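Local coordinates for DNA photolyase (Agrobacterium tumefaciens, PDB 4U63), which probably repairs cyclobutane pyrimidine dimers in DNA with light, using a flavin cofactor (FAD) and a methenyltetrahydrofolate antenna, at residues Ile107-Tyr121 and Leu141-Pro154. Numbering follows the deposited sequence. Where two conformers were deposited one is given.
Sequences ISETGADTVVWNRRY and LTVRSFSGQLLHEP. With SO4 (sulfate ion), chain E; SO4 (sulfate ion), chain D.
Strands 114-118 and 142-146, joined through helix 123-138, form a parallel beta-alpha-beta unit in the Rossmann-like N-terminal part of the photolyase fold. Their ladder runs from T142 N, bonded to D113 O, to R119 N, which donates to F146 O at 2.7 Å. V143 CG1 sits over the six-membered ring of W117, 3.9 Å from its centroid in a CH-pi contact; with CG between the backbone N and the carbonyl carbon (chi1 61°), the indole lies back toward the neighbouring strand. Just after strand 114-118, the extended side chain of R119 turns back along the edge strand, and NE donates almost straight to S145 OG (3.0 Å, 170°) in the guanidinium plane. R119 NH2 donates to two sulfates, probably from the crystallisation liquor, and NH1 to one of them; NH1 also forms a long salt bridge to E153 OE2 (3.4 Å) whose hydrogen bond is weak. The Y121 hydroxyl meets that same oxygen on its syn side but 33° out of the carboxylate plane, OH to OE2 2.7 Å. The Y121 ring carries L150 CD1 over one face, 4.1 Å from the centroid, and in one of its two conformers Q149 OE1 lies near the ring edge and accepts from Y121 N (3.0 Å). Within the five-stranded parallel sheet, 142-146 is an outermost strand and 114-118 also pairs with 27-31; F146 packs on helix 41-49, L150 and P154 on helix 287-309.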
loop_
_atom_site.group_PDB
_atom_site.type_symbol
_atom_site.label_atom_id
_atom_site.label_comp_id
_atom_site.label_asym_id
_atom_site.label_seq_id
_atom_site.Cartn_x
_atom_site.Cartn_y
_atom_site.Cartn_z
ATOM N N ILE A 107 -27.254 -13.775 9.131
ATOM C CA ILE A 107 -28.572 -13.492 8.562
ATOM C C ILE A 107 -29.657 -14.273 9.302
ATOM O O ILE A 107 -30.664 -13.699 9.722
ATOM C CB ILE A 107 -28.586 -13.800 7.045
ATOM C CG1 ILE A 107 -27.790 -12.734 6.291
ATOM C CG2 ILE A 107 -30.002 -13.858 6.485
ATOM C CD1 ILE A 107 -27.292 -13.179 4.938
ATOM N N SER A 108 -29.436 -15.579 9.462
ATOM C CA SER A 108 -30.370 -16.445 10.165
ATOM C C SER A 108 -30.607 -15.987 11.612
ATOM O O SER A 108 -31.755 -15.891 12.056
ATOM C CB SER A 108 -29.877 -17.898 10.138
ATOM O OG SER A 108 -30.737 -18.729 10.892
ATOM N N GLU A 109 -29.524 -15.701 12.331
ATOM C CA GLU A 109 -29.617 -15.279 13.729
ATOM C C GLU A 109 -30.327 -13.933 13.910
ATOM O O GLU A 109 -31.200 -13.794 14.776
ATOM C CB GLU A 109 -28.227 -15.177 14.368
ATOM C CG GLU A 109 -28.278 -14.641 15.802
ATOM C CD GLU A 109 -26.960 -14.713 16.540
ATOM O OE1 GLU A 109 -25.990 -15.286 16.002
ATOM O OE2 GLU A 109 -26.907 -14.188 17.675
ATOM N N THR A 110 -29.932 -12.950 13.107
ATOM C CA THR A 110 -30.413 -11.570 13.281
ATOM C C THR A 110 -31.725 -11.271 12.550
ATOM O O THR A 110 -32.456 -10.369 12.951
ATOM C CB THR A 110 -29.368 -10.552 12.800
ATOM O OG1 THR A 110 -29.140 -10.720 11.399
ATOM C CG2 THR A 110 -28.052 -10.709 13.566
ATOM N N GLY A 111 -32.013 -12.023 11.489
ATOM C CA GLY A 111 -33.161 -11.751 10.622
ATOM C C GLY A 111 -32.899 -10.648 9.600
ATOM O O GLY A 111 -33.845 -10.116 9.014
ATOM N N ALA A 112 -31.621 -10.306 9.383
ATOM C CA ALA A 112 -31.236 -9.263 8.428
ATOM C C ALA A 112 -31.760 -9.588 7.040
ATOM O O ALA A 112 -31.786 -10.751 6.643
ATOM C CB ALA A 112 -29.722 -9.106 8.384
ATOM N N ASP A 113 -32.193 -8.568 6.309
ATOM C CA ASP A 113 -32.665 -8.769 4.936
ATOM C C ASP A 113 -31.682 -8.226 3.893
ATOM O O ASP A 113 -31.920 -8.362 2.700
ATOM C CB ASP A 113 -34.066 -8.164 4.737
ATOM C CG ASP A 113 -34.084 -6.646 4.814
ATOM O OD1 ASP A 113 -33.008 -6.022 4.973
ATOM O OD2 ASP A 113 -35.202 -6.081 4.714
ATOM N N THR A 114 -30.584 -7.618 4.354
ATOM C CA THR A 114 -29.635 -6.959 3.477
ATOM C C THR A 114 -28.205 -7.144 3.965
ATOM O O THR A 114 -27.938 -7.123 5.177
ATOM C CB THR A 114 -29.955 -5.439 3.371
ATOM O OG1 THR A 114 -31.294 -5.262 2.903
ATOM C CG2 THR A 114 -28.997 -4.703 2.423
ATOM N N VAL A 115 -27.296 -7.334 3.011
ATOM C CA VAL A 115 -25.872 -7.275 3.266
ATOM C C VAL A 115 -25.312 -6.192 2.361
ATOM O O VAL A 115 -25.600 -6.176 1.168
ATOM C CB VAL A 115 -25.141 -8.593 2.957
ATOM C CG1 VAL A 115 -23.657 -8.459 3.295
ATOM C CG2 VAL A 115 -25.762 -9.754 3.726
ATOM N N VAL A 116 -24.524 -5.289 2.940
ATOM C CA VAL A 116 -23.820 -4.287 2.168
ATOM C C VAL A 116 -22.316 -4.383 2.375
ATOM O O VAL A 116 -21.835 -4.829 3.428
ATOM C CB VAL A 116 -24.289 -2.851 2.500
ATOM C CG1 VAL A 116 -25.761 -2.684 2.151
ATOM C CG2 VAL A 116 -24.029 -2.501 3.966
ATOM N N TRP A 117 -21.584 -3.962 1.355
ATOM C CA TRP A 117 -20.150 -3.809 1.445
ATOM C C TRP A 117 -19.632 -2.773 0.456
ATOM O O TRP A 117 -20.310 -2.403 -0.500
ATOM C CB TRP A 117 -19.425 -5.151 1.238
ATOM C CG TRP A 117 -19.621 -5.864 -0.110
ATOM C CD1 TRP A 117 -19.141 -5.471 -1.339
ATOM C CD2 TRP A 117 -20.292 -7.114 -0.329
ATOM N NE1 TRP A 117 -19.495 -6.394 -2.303
ATOM C CE2 TRP A 117 -20.201 -7.408 -1.711
ATOM C CE3 TRP A 117 -20.975 -8.009 0.507
ATOM C CZ2 TRP A 117 -20.766 -8.563 -2.273
ATOM C CZ3 TRP A 117 -21.533 -9.157 -0.050
ATOM C CH2 TRP A 117 -21.425 -9.423 -1.432
ATOM N N ASN A 118 -18.424 -2.302 0.719
ATOM C CA ASN A 118 -17.718 -1.456 -0.213
ATOM C C ASN A 118 -16.937 -2.318 -1.180
ATOM O O ASN A 118 -16.253 -3.267 -0.776
ATOM C CB ASN A 118 -16.808 -0.501 0.538
ATOM C CG ASN A 118 -17.600 0.494 1.351
ATOM O OD1 ASN A 118 -18.459 1.193 0.807
ATOM N ND2 ASN A 118 -17.346 0.556 2.643
ATOM N N ARG A 119 -17.049 -1.979 -2.458
ATOM C CA ARG A 119 -16.374 -2.721 -3.515
ATOM C C ARG A 119 -14.873 -2.723 -3.283
ATOM O O ARG A 119 -14.302 -1.740 -2.763
ATOM C CB ARG A 119 -16.669 -2.105 -4.880
ATOM C CG ARG A 119 -18.098 -2.261 -5.311
ATOM C CD ARG A 119 -18.405 -1.398 -6.513
ATOM N NE ARG A 119 -19.842 -1.345 -6.733
ATOM C CZ ARG A 119 -20.479 -0.394 -7.409
ATOM N NH1 ARG A 119 -19.815 0.630 -7.957
ATOM N NH2 ARG A 119 -21.800 -0.465 -7.537
ATOM N N ARG A 120 -14.258 -3.841 -3.636
ATOM C CA ARG A 120 -12.811 -3.980 -3.649
ATOM C C ARG A 120 -12.472 -4.331 -5.069
ATOM O O ARG A 120 -13.145 -5.144 -5.691
ATOM C CB ARG A 120 -12.315 -5.029 -2.652
ATOM C CG ARG A 120 -12.888 -6.420 -2.822
ATOM C CD ARG A 120 -12.488 -7.301 -1.661
ATOM N NE ARG A 120 -13.249 -8.548 -1.628
ATOM C CZ ARG A 120 -13.081 -9.517 -0.729
ATOM N NH1 ARG A 120 -12.167 -9.402 0.231
ATOM N NH2 ARG A 120 -13.835 -10.611 -0.787
ATOM N N TYR A 121 -11.428 -3.710 -5.587
ATOM C CA TYR A 121 -11.197 -3.714 -7.017
ATOM C C TYR A 121 -10.037 -4.583 -7.467
ATOM O O TYR A 121 -9.769 -4.656 -8.651
ATOM C CB TYR A 121 -11.035 -2.288 -7.502
ATOM C CG TYR A 121 -12.303 -1.462 -7.392
ATOM C CD1 TYR A 121 -12.600 -0.757 -6.237
ATOM C CD2 TYR A 121 -13.192 -1.373 -8.446
ATOM C CE1 TYR A 121 -13.748 0.008 -6.130
ATOM C CE2 TYR A 121 -14.348 -0.617 -8.349
ATOM C CZ TYR A 121 -14.617 0.076 -7.186
ATOM O OH TYR A 121 -15.750 0.837 -7.079
ATOM N N LEU A 141 -31.919 -12.635 -0.755
ATOM C CA LEU A 141 -31.323 -11.587 0.080
ATOM C C LEU A 141 -30.951 -10.396 -0.783
ATOM O O LEU A 141 -30.586 -10.553 -1.947
ATOM C CB LEU A 141 -30.095 -12.121 0.819
ATOM C CG LEU A 141 -30.496 -13.168 1.865
ATOM C CD1 LEU A 141 -29.434 -14.237 2.049
ATOM C CD2 LEU A 141 -30.837 -12.475 3.177
ATOM N N THR A 142 -31.061 -9.201 -0.209
ATOM C CA THR A 142 -30.618 -7.992 -0.877
ATOM C C THR A 142 -29.130 -7.809 -0.599
ATOM O O THR A 142 -28.692 -7.875 0.548
ATOM C CB THR A 142 -31.416 -6.766 -0.398
ATOM O OG1 THR A 142 -32.792 -6.944 -0.747
ATOM C CG2 THR A 142 -30.901 -5.482 -1.041
ATOM N N VAL A 143 -28.361 -7.590 -1.658
ATOM C CA VAL A 143 -26.938 -7.353 -1.553
ATOM C C VAL A 143 -26.622 -6.119 -2.366
ATOM O O VAL A 143 -27.001 -6.035 -3.529
ATOM C CB VAL A 143 -26.109 -8.516 -2.094
ATOM C CG1 VAL A 143 -24.624 -8.222 -1.910
ATOM C CG2 VAL A 143 -26.499 -9.825 -1.406
ATOM N N ARG A 144 -25.934 -5.162 -1.748
ATOM C CA ARG A 144 -25.559 -3.924 -2.421
ATOM C C ARG A 144 -24.097 -3.601 -2.138
ATOM O O ARG A 144 -23.647 -3.689 -0.992
ATOM C CB ARG A 144 -26.459 -2.777 -1.962
ATOM C CG ARG A 144 -27.951 -3.043 -2.159
ATOM C CD ARG A 144 -28.796 -2.057 -1.389
ATOM N NE ARG A 144 -28.590 -0.692 -1.867
ATOM C CZ ARG A 144 -28.910 0.414 -1.189
ATOM N NH1 ARG A 144 -29.459 0.339 0.024
ATOM N NH2 ARG A 144 -28.673 1.608 -1.727
ATOM N N SER A 145 -23.367 -3.222 -3.187
ATOM C CA SER A 145 -21.947 -2.858 -3.092
ATOM C C SER A 145 -21.735 -1.419 -3.535
ATOM O O SER A 145 -22.490 -0.906 -4.364
ATOM C CB SER A 145 -21.085 -3.788 -3.930
ATOM O OG SER A 145 -21.276 -3.560 -5.311
ATOM N N PHE A 146 -20.701 -0.774 -2.988
ATOM C CA PHE A 146 -20.518 0.672 -3.180
ATOM C C PHE A 146 -19.101 1.080 -3.543
ATOM O O PHE A 146 -18.123 0.443 -3.145
ATOM C CB PHE A 146 -20.955 1.429 -1.916
ATOM C CG PHE A 146 -22.405 1.238 -1.597
ATOM C CD1 PHE A 146 -22.820 0.139 -0.865
ATOM C CD2 PHE A 146 -23.362 2.131 -2.066
ATOM C CE1 PHE A 146 -24.165 -0.064 -0.588
ATOM C CE2 PHE A 146 -24.710 1.938 -1.791
ATOM C CZ PHE A 146 -25.112 0.838 -1.052
ATOM N N SER A 147 -19.022 2.160 -4.312
ATOM C CA SER A 147 -17.753 2.770 -4.683
ATOM C C SER A 147 -17.144 3.474 -3.473
ATOM O O SER A 147 -17.826 3.704 -2.473
ATOM C CB SER A 147 -17.955 3.782 -5.813
ATOM O OG SER A 147 -18.759 4.874 -5.395
ATOM N N GLY A 148 -15.864 3.820 -3.587
ATOM C CA GLY A 148 -15.148 4.511 -2.520
ATOM C C GLY A 148 -13.647 4.267 -2.519
ATOM O O GLY A 148 -12.882 5.181 -2.239
ATOM N N GLN A 149 -13.231 3.040 -2.830
ATOM C CA GLN A 149 -11.817 2.685 -2.805
ATOM C C GLN A 149 -11.009 3.475 -3.841
ATOM O O GLN A 149 -9.857 3.835 -3.584
ATOM C CB GLN A 149 -11.626 1.182 -3.045
ATOM C CG GLN A 149 -10.166 0.728 -2.962
ATOM C CD GLN A 149 -9.976 -0.732 -3.307
ATOM O OE1 GLN A 149 -10.844 -1.353 -3.871
ATOM N NE2 GLN A 149 -8.815 -1.278 -2.970
ATOM N N LEU A 150 -11.621 3.724 -5.007
ATOM C CA LEU A 150 -10.984 4.420 -6.112
ATOM C C LEU A 150 -11.793 5.626 -6.585
ATOM O O LEU A 150 -13.021 5.640 -6.524
ATOM C CB LEU A 150 -10.827 3.455 -7.302
ATOM C CG LEU A 150 -10.007 2.179 -7.084
ATOM C CD1 LEU A 150 -10.061 1.290 -8.315
ATOM C CD2 LEU A 150 -8.567 2.511 -6.732
ATOM N N LEU A 151 -11.084 6.622 -7.084
ATOM C CA LEU A 151 -11.681 7.783 -7.741
ATOM C C LEU A 151 -12.351 7.430 -9.057
ATOM O O LEU A 151 -13.326 8.081 -9.449
ATOM C CB LEU A 151 -10.608 8.837 -8.016
ATOM C CG LEU A 151 -9.919 9.455 -6.804
ATOM C CD1 LEU A 151 -8.785 10.355 -7.257
ATOM C CD2 LEU A 151 -10.928 10.219 -5.974
ATOM N N HIS A 152 -11.836 6.413 -9.742
ATOM C CA HIS A 152 -12.390 6.009 -11.055
ATOM C C HIS A 152 -12.892 4.579 -10.987
ATOM O O HIS A 152 -12.581 3.845 -10.048
ATOM C CB HIS A 152 -11.339 6.190 -12.167
ATOM C CG HIS A 152 -10.474 4.989 -12.402
ATOM N ND1 HIS A 152 -9.488 4.602 -11.526
ATOM C CD2 HIS A 152 -10.444 4.093 -13.420
ATOM C CE1 HIS A 152 -8.891 3.519 -11.981
ATOM N NE2 HIS A 152 -9.450 3.189 -13.129
ATOM N N GLU A 153 -13.668 4.196 -11.998
ATOM C CA GLU A 153 -14.209 2.856 -12.121
ATOM C C GLU A 153 -13.388 2.145 -13.196
ATOM O O GLU A 153 -13.538 2.456 -14.362
ATOM C CB GLU A 153 -15.696 2.911 -12.499
ATOM C CG GLU A 153 -16.650 3.078 -11.315
ATOM C CD GLU A 153 -16.846 1.793 -10.491
ATOM O OE1 GLU A 153 -16.945 0.694 -11.075
ATOM O OE2 GLU A 153 -16.922 1.873 -9.253
ATOM N N PRO A 154 -12.487 1.217 -12.791
ATOM C CA PRO A 154 -11.601 0.646 -13.817
ATOM C C PRO A 154 -12.306 -0.120 -14.925
ATOM O O PRO A 154 -11.789 -0.167 -16.026
ATOM C CB PRO A 154 -10.669 -0.296 -13.032
ATOM C CG PRO A 154 -11.235 -0.414 -11.673
ATOM C CD PRO A 154 -12.119 0.764 -11.431
HETATM S S SO4 E . -24.423 -3.700 -6.808
HETATM O O1 SO4 E . -25.298 -4.520 -7.666
HETATM O O2 SO4 E . -25.148 -3.206 -5.626
HETATM O O3 SO4 E . -23.288 -4.548 -6.390
HETATM O O4 SO4 E . -23.939 -2.532 -7.574
HETATM S S SO4 D . -22.905 2.628 -9.157
HETATM O O1 SO4 D . -23.183 1.180 -9.164
HETATM O O2 SO4 D . -24.013 3.338 -8.490
HETATM O O3 SO4 D . -22.797 3.099 -10.552
HETATM O O4 SO4 D . -21.637 2.902 -8.445
HETATM O O HOH W 1 -17.649 3.923 0.309
HETATM O O HOH W 2 -15.203 0.845 -2.594
HETATM O O HOH W 3 -14.421 3.224 -5.979
#